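Local structure of rhodopsin (Todarodes pacificus, 2Z73) at residues P21-V33 with G287-L299. The protein captures light through bound 11-cis retinal in squid vision and, once the chromophore isomerises, activates a G protein that drives phospholipase C signalling. Numbering follows the deposited sequence.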
loop_
_atom_site.group_PDB
_atom_site.type_symbol
_atom_site.label_atom_id
_atom_site.label_comp_id
_atom_site.label_asym_id
_atom_site.label_seq_id
_atom_site.Cartn_x
_atom_site.Cartn_y
_atom_site.Cartn_z
ATOM N N PRO A 21 -16.081 -25.876 7.725
ATOM C CA PRO A 21 -17.301 -26.467 7.172
ATOM C C PRO A 21 -17.977 -25.570 6.144
ATOM O O PRO A 21 -18.514 -26.044 5.144
ATOM C CB PRO A 21 -18.158 -26.672 8.409
ATOM C CG PRO A 21 -17.149 -26.994 9.446
ATOM C CD PRO A 21 -16.087 -25.961 9.196
ATOM N N HIS A 22 -17.944 -24.267 6.394
ATOM C CA HIS A 22 -18.569 -23.321 5.492
ATOM C C HIS A 22 -18.120 -23.431 4.047
ATOM O O HIS A 22 -18.941 -23.347 3.135
ATOM C CB HIS A 22 -18.342 -21.891 5.953
ATOM C CG HIS A 22 -18.783 -20.883 4.945
ATOM N ND1 HIS A 22 -20.053 -20.884 4.411
ATOM C CD2 HIS A 22 -18.116 -19.880 4.329
ATOM C CE1 HIS A 22 -20.150 -19.925 3.509
ATOM N NE2 HIS A 22 -18.988 -19.300 3.440
ATOM N N TRP A 23 -16.824 -23.610 3.825
ATOM C CA TRP A 23 -16.317 -23.710 2.455
ATOM C C TRP A 23 -16.546 -25.100 1.876
ATOM O O TRP A 23 -16.432 -25.317 0.675
ATOM C CB TRP A 23 -14.815 -23.382 2.412
ATOM C CG TRP A 23 -14.453 -22.021 2.949
ATOM C CD1 TRP A 23 -13.693 -21.756 4.048
ATOM C CD2 TRP A 23 -14.836 -20.746 2.415
ATOM N NE1 TRP A 23 -13.578 -20.403 4.235
ATOM C CE2 TRP A 23 -14.271 -19.760 3.246
ATOM C CE3 TRP A 23 -15.602 -20.345 1.317
ATOM C CZ2 TRP A 23 -14.447 -18.392 3.015
ATOM C CZ3 TRP A 23 -15.783 -18.984 1.085
ATOM C CH2 TRP A 23 -15.206 -18.022 1.933
ATOM N N ARG A 24 -16.891 -26.038 2.744
ATOM C CA ARG A 24 -17.104 -27.422 2.349
ATOM C C ARG A 24 -18.450 -27.732 1.727
ATOM O O ARG A 24 -18.598 -28.740 1.048
ATOM C CB ARG A 24 -16.876 -28.310 3.569
ATOM C CG ARG A 24 -15.450 -28.231 4.064
ATOM C CD ARG A 24 -15.315 -28.375 5.556
ATOM N NE ARG A 24 -15.731 -29.680 6.055
ATOM C CZ ARG A 24 -15.295 -30.209 7.198
ATOM N NH1 ARG A 24 -14.423 -29.550 7.960
ATOM N NH2 ARG A 24 -15.751 -31.394 7.595
ATOM N N GLU A 25 -19.436 -26.877 1.945
ATOM C CA GLU A 25 -20.752 -27.149 1.399
ATOM C C GLU A 25 -20.907 -26.746 -0.064
ATOM O O GLU A 25 -21.904 -27.075 -0.704
ATOM C CB GLU A 25 -21.816 -26.445 2.242
ATOM C CG GLU A 25 -21.984 -24.990 1.915
ATOM C CD GLU A 25 -22.837 -24.282 2.927
ATOM O OE1 GLU A 25 -23.530 -23.317 2.540
ATOM O OE2 GLU A 25 -22.810 -24.679 4.109
ATOM N N PHE A 26 -19.921 -26.054 -0.609
ATOM C CA PHE A 26 -20.020 -25.610 -1.988
ATOM C C PHE A 26 -19.475 -26.592 -2.996
ATOM O O PHE A 26 -18.686 -27.471 -2.659
ATOM C CB PHE A 26 -19.313 -24.266 -2.154
ATOM C CG PHE A 26 -19.843 -23.202 -1.244
ATOM C CD1 PHE A 26 -21.035 -22.540 -1.532
ATOM C CD2 PHE A 26 -19.167 -22.878 -0.072
ATOM C CE1 PHE A 26 -21.541 -21.573 -0.669
ATOM C CE2 PHE A 26 -19.672 -21.910 0.794
ATOM C CZ PHE A 26 -20.863 -21.257 0.492
ATOM N N ASP A 27 -19.929 -26.448 -4.238
ATOM C CA ASP A 27 -19.469 -27.294 -5.319
ATOM C C ASP A 27 -18.137 -26.715 -5.728
ATOM O O ASP A 27 -17.854 -25.545 -5.470
ATOM C CB ASP A 27 -20.417 -27.245 -6.519
ATOM C CG ASP A 27 -21.720 -27.978 -6.275
ATOM O OD1 ASP A 27 -21.724 -28.995 -5.547
ATOM O OD2 ASP A 27 -22.744 -27.547 -6.834
ATOM N N GLN A 28 -17.314 -27.523 -6.375
ATOM C CA GLN A 28 -16.014 -27.050 -6.796
ATOM C C GLN A 28 -16.107 -26.241 -8.072
ATOM O O GLN A 28 -16.632 -26.716 -9.080
ATOM C CB GLN A 28 -15.072 -28.224 -6.995
ATOM C CG GLN A 28 -13.703 -27.806 -7.442
ATOM C CD GLN A 28 -12.750 -28.965 -7.463
ATOM O OE1 GLN A 28 -13.093 -30.049 -7.927
ATOM N NE2 GLN A 28 -11.540 -28.745 -6.964
ATOM N N VAL A 29 -15.592 -25.015 -8.024
ATOM C CA VAL A 29 -15.593 -24.127 -9.176
ATOM C C VAL A 29 -14.896 -24.828 -10.333
ATOM O O VAL A 29 -14.089 -25.724 -10.129
ATOM C CB VAL A 29 -14.867 -22.803 -8.855
ATOM C CG1 VAL A 29 -15.534 -22.134 -7.657
ATOM C CG2 VAL A 29 -13.378 -23.061 -8.581
ATOM N N PRO A 30 -15.202 -24.425 -11.571
ATOM C CA PRO A 30 -14.620 -25.010 -12.781
ATOM C C PRO A 30 -13.099 -24.861 -12.891
ATOM O O PRO A 30 -12.511 -23.940 -12.327
ATOM C CB PRO A 30 -15.342 -24.265 -13.902
ATOM C CG PRO A 30 -16.637 -23.846 -13.267
ATOM C CD PRO A 30 -16.189 -23.390 -11.918
ATOM N N ASP A 31 -12.474 -25.763 -13.644
ATOM C CA ASP A 31 -11.028 -25.730 -13.845
ATOM C C ASP A 31 -10.568 -24.362 -14.344
ATOM O O ASP A 31 -9.616 -23.780 -13.820
ATOM C CB ASP A 31 -10.609 -26.781 -14.867
ATOM C CG ASP A 31 -10.844 -28.195 -14.385
ATOM O OD1 ASP A 31 -11.356 -28.375 -13.264
ATOM O OD2 ASP A 31 -10.514 -29.134 -15.139
ATOM N N ALA A 32 -11.246 -23.858 -15.367
ATOM C CA ALA A 32 -10.900 -22.579 -15.955
ATOM C C ALA A 32 -10.801 -21.481 -14.916
ATOM O O ALA A 32 -10.028 -20.535 -15.082
ATOM C CB ALA A 32 -11.922 -22.205 -17.012
ATOM N N VAL A 33 -11.577 -21.598 -13.844
ATOM C CA VAL A 33 -11.557 -20.575 -12.807
ATOM C C VAL A 33 -10.291 -20.664 -11.965
ATOM O O VAL A 33 -9.724 -19.645 -11.561
ATOM C CB VAL A 33 -12.772 -20.693 -11.870
ATOM C CG1 VAL A 33 -12.690 -19.629 -10.781
ATOM C CG2 VAL A 33 -14.058 -20.543 -12.664
ATOM N N GLY A 287 -22.742 -10.874 9.629
ATOM C CA GLY A 287 -23.979 -10.946 8.873
ATOM C C GLY A 287 -24.320 -12.296 8.274
ATOM O O GLY A 287 -23.964 -13.338 8.826
ATOM N N PRO A 288 -25.034 -12.307 7.138
ATOM C CA PRO A 288 -25.445 -13.524 6.432
ATOM C C PRO A 288 -24.276 -14.313 5.842
ATOM O O PRO A 288 -23.846 -14.055 4.713
ATOM C CB PRO A 288 -26.368 -12.994 5.336
ATOM C CG PRO A 288 -26.891 -11.724 5.907
ATOM C CD PRO A 288 -25.674 -11.125 6.542
ATOM N N LEU A 289 -23.764 -15.283 6.591
ATOM C CA LEU A 289 -22.663 -16.086 6.088
ATOM C C LEU A 289 -23.045 -16.720 4.760
ATOM O O LEU A 289 -22.175 -17.077 3.975
ATOM C CB LEU A 289 -22.298 -17.193 7.078
ATOM C CG LEU A 289 -21.204 -18.185 6.632
ATOM C CD1 LEU A 289 -19.843 -17.474 6.581
ATOM C CD2 LEU A 289 -21.153 -19.362 7.601
ATOM N N GLU A 290 -24.345 -16.865 4.509
ATOM C CA GLU A 290 -24.787 -17.484 3.265
ATOM C C GLU A 290 -24.451 -16.618 2.070
ATOM O O GLU A 290 -24.549 -17.059 0.926
ATOM C CB GLU A 290 -26.291 -17.804 3.284
ATOM C CG GLU A 290 -27.188 -16.710 3.831
ATOM C CD GLU A 290 -27.270 -16.726 5.348
ATOM O OE1 GLU A 290 -27.975 -15.867 5.919
ATOM O OE2 GLU A 290 -26.635 -17.602 5.966
ATOM N N TRP A 291 -24.047 -15.383 2.340
ATOM C CA TRP A 291 -23.665 -14.471 1.268
ATOM C C TRP A 291 -22.231 -14.766 0.845
ATOM O O TRP A 291 -21.889 -14.715 -0.336
ATOM C CB TRP A 291 -23.764 -13.016 1.736
ATOM C CG TRP A 291 -25.166 -12.520 1.892
ATOM C CD1 TRP A 291 -26.304 -13.121 1.435
ATOM C CD2 TRP A 291 -25.578 -11.292 2.501
ATOM N NE1 TRP A 291 -27.399 -12.340 1.718
ATOM C CE2 TRP A 291 -26.982 -11.211 2.371
ATOM C CE3 TRP A 291 -24.897 -10.249 3.141
ATOM C CZ2 TRP A 291 -27.722 -10.127 2.858
ATOM C CZ3 TRP A 291 -25.632 -9.166 3.627
ATOM C CH2 TRP A 291 -27.032 -9.117 3.480
ATOM N N VAL A 292 -21.399 -15.086 1.830
ATOM C CA VAL A 292 -19.996 -15.366 1.586
ATOM C C VAL A 292 -19.775 -16.644 0.799
ATOM O O VAL A 292 -19.359 -17.655 1.347
ATOM C CB VAL A 292 -19.212 -15.454 2.904
ATOM C CG1 VAL A 292 -17.729 -15.491 2.616
ATOM C CG2 VAL A 292 -19.550 -14.272 3.792
ATOM N N THR A 293 -20.061 -16.591 -0.497
ATOM C CA THR A 293 -19.867 -17.733 -1.381
ATOM C C THR A 293 -18.425 -17.753 -1.891
ATOM O O THR A 293 -17.686 -16.764 -1.755
ATOM C CB THR A 293 -20.770 -17.640 -2.612
ATOM O OG1 THR A 293 -20.528 -16.391 -3.275
ATOM C CG2 THR A 293 -22.229 -17.737 -2.218
ATOM N N PRO A 294 -18.011 -18.877 -2.503
ATOM C CA PRO A 294 -16.657 -19.034 -3.045
ATOM C C PRO A 294 -16.184 -17.809 -3.835
ATOM O O PRO A 294 -15.073 -17.349 -3.622
ATOM C CB PRO A 294 -16.785 -20.277 -3.911
ATOM C CG PRO A 294 -17.742 -21.100 -3.131
ATOM C CD PRO A 294 -18.801 -20.100 -2.730
ATOM N N TYR A 295 -17.027 -17.292 -4.732
ATOM C CA TYR A 295 -16.689 -16.111 -5.531
ATOM C C TYR A 295 -16.849 -14.840 -4.699
ATOM O O TYR A 295 -16.120 -13.867 -4.889
ATOM C CB TYR A 295 -17.586 -15.988 -6.765
ATOM C CG TYR A 295 -17.451 -17.102 -7.775
ATOM C CD1 TYR A 295 -18.587 -17.718 -8.309
ATOM C CD2 TYR A 295 -16.200 -17.553 -8.196
ATOM C CE1 TYR A 295 -18.485 -18.754 -9.225
ATOM C CE2 TYR A 295 -16.085 -18.600 -9.125
ATOM C CZ TYR A 295 -17.235 -19.190 -9.629
ATOM O OH TYR A 295 -17.146 -20.223 -10.536
ATOM N N ALA A 296 -17.815 -14.850 -3.786
ATOM C CA ALA A 296 -18.069 -13.689 -2.941
ATOM C C ALA A 296 -16.798 -13.288 -2.214
ATOM O O ALA A 296 -16.521 -12.099 -2.015
ATOM C CB ALA A 296 -19.170 -14.000 -1.930
ATOM N N ALA A 297 -16.027 -14.294 -1.813
ATOM C CA ALA A 297 -14.781 -14.052 -1.107
ATOM C C ALA A 297 -13.615 -14.002 -2.092
ATOM O O ALA A 297 -12.865 -13.023 -2.128
ATOM C CB ALA A 297 -14.560 -15.138 -0.057
ATOM N N GLN A 298 -13.479 -15.032 -2.920
ATOM C CA GLN A 298 -12.375 -15.079 -3.872
ATOM C C GLN A 298 -12.149 -13.830 -4.740
ATOM O O GLN A 298 -11.127 -13.173 -4.613
ATOM C CB GLN A 298 -12.509 -16.304 -4.779
ATOM C CG GLN A 298 -11.158 -16.828 -5.261
ATOM C CD GLN A 298 -10.251 -17.214 -4.102
ATOM O OE1 GLN A 298 -10.550 -18.153 -3.361
ATOM N NE2 GLN A 298 -9.143 -16.482 -3.933
ATOM N N LEU A 299 -13.097 -13.510 -5.620
ATOM C CA LEU A 299 -12.962 -12.357 -6.509
ATOM C C LEU A 299 -12.558 -11.057 -5.818
ATOM O O LEU A 299 -11.753 -10.296 -6.351
ATOM C CB LEU A 299 -14.248 -12.149 -7.310
ATOM C CG LEU A 299 -14.299 -12.848 -8.670
ATOM C CD1 LEU A 299 -14.053 -14.343 -8.521
ATOM C CD2 LEU A 299 -15.651 -12.591 -9.312
#
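H22 reaches across to L289 and V292 where the extracellular N-terminal segment of this seven-transmembrane receptor crosses the third extracellular loop and the start of transmembrane helix 7. One hydrogen bond joins the two segments: H22 NE2 donates to V292 O over 2.7 Å, with the acceptor close to the imidazole plane and the nitrogen in the carbonyl plane, though the N-H...O angle is a bent 142°. That carbonyl belongs to the centre of an inverse gamma turn. With CG anti to the backbone N (chi1 171°), the imidazole is carried across to the loop.

Two CH-pi contacts accompany the bond, one on the H22 ring and one on the F26 ring. L289 CD1 sits over the centre of the H22 ring, 3.7 Å from its centroid, while P294 CD lies over the F26 face, 3.5 Å from that centroid. Replacing H22 by alanine removes the imidazole, which would probably leave V292 O without this donor and L289 without the ring it packs on, opening a gap beside the turn.

Apolar packing does the rest. The far corner of the W23 indole, CH2, lies 3.6 Å from V292 CG1 and 3.6 Å from A297 CB, while Y190 and I191 also touch this side chain. V292 also packs on V280 and A284 of helix 246-286, so the turn touches both that helix and the N-terminal segment. Farther along, V29 and V33 approach Y295 just where helix 31-61 begins, linking the extracellular ends of helices 1 and 7.

T293 is the N-cap of helix 7, its OG1 accepting from A296 N. Two residues on, the phenol of Y295 meets V33 CG1 at its ring edge, and its OH lies 3.6 Å from P30 CD.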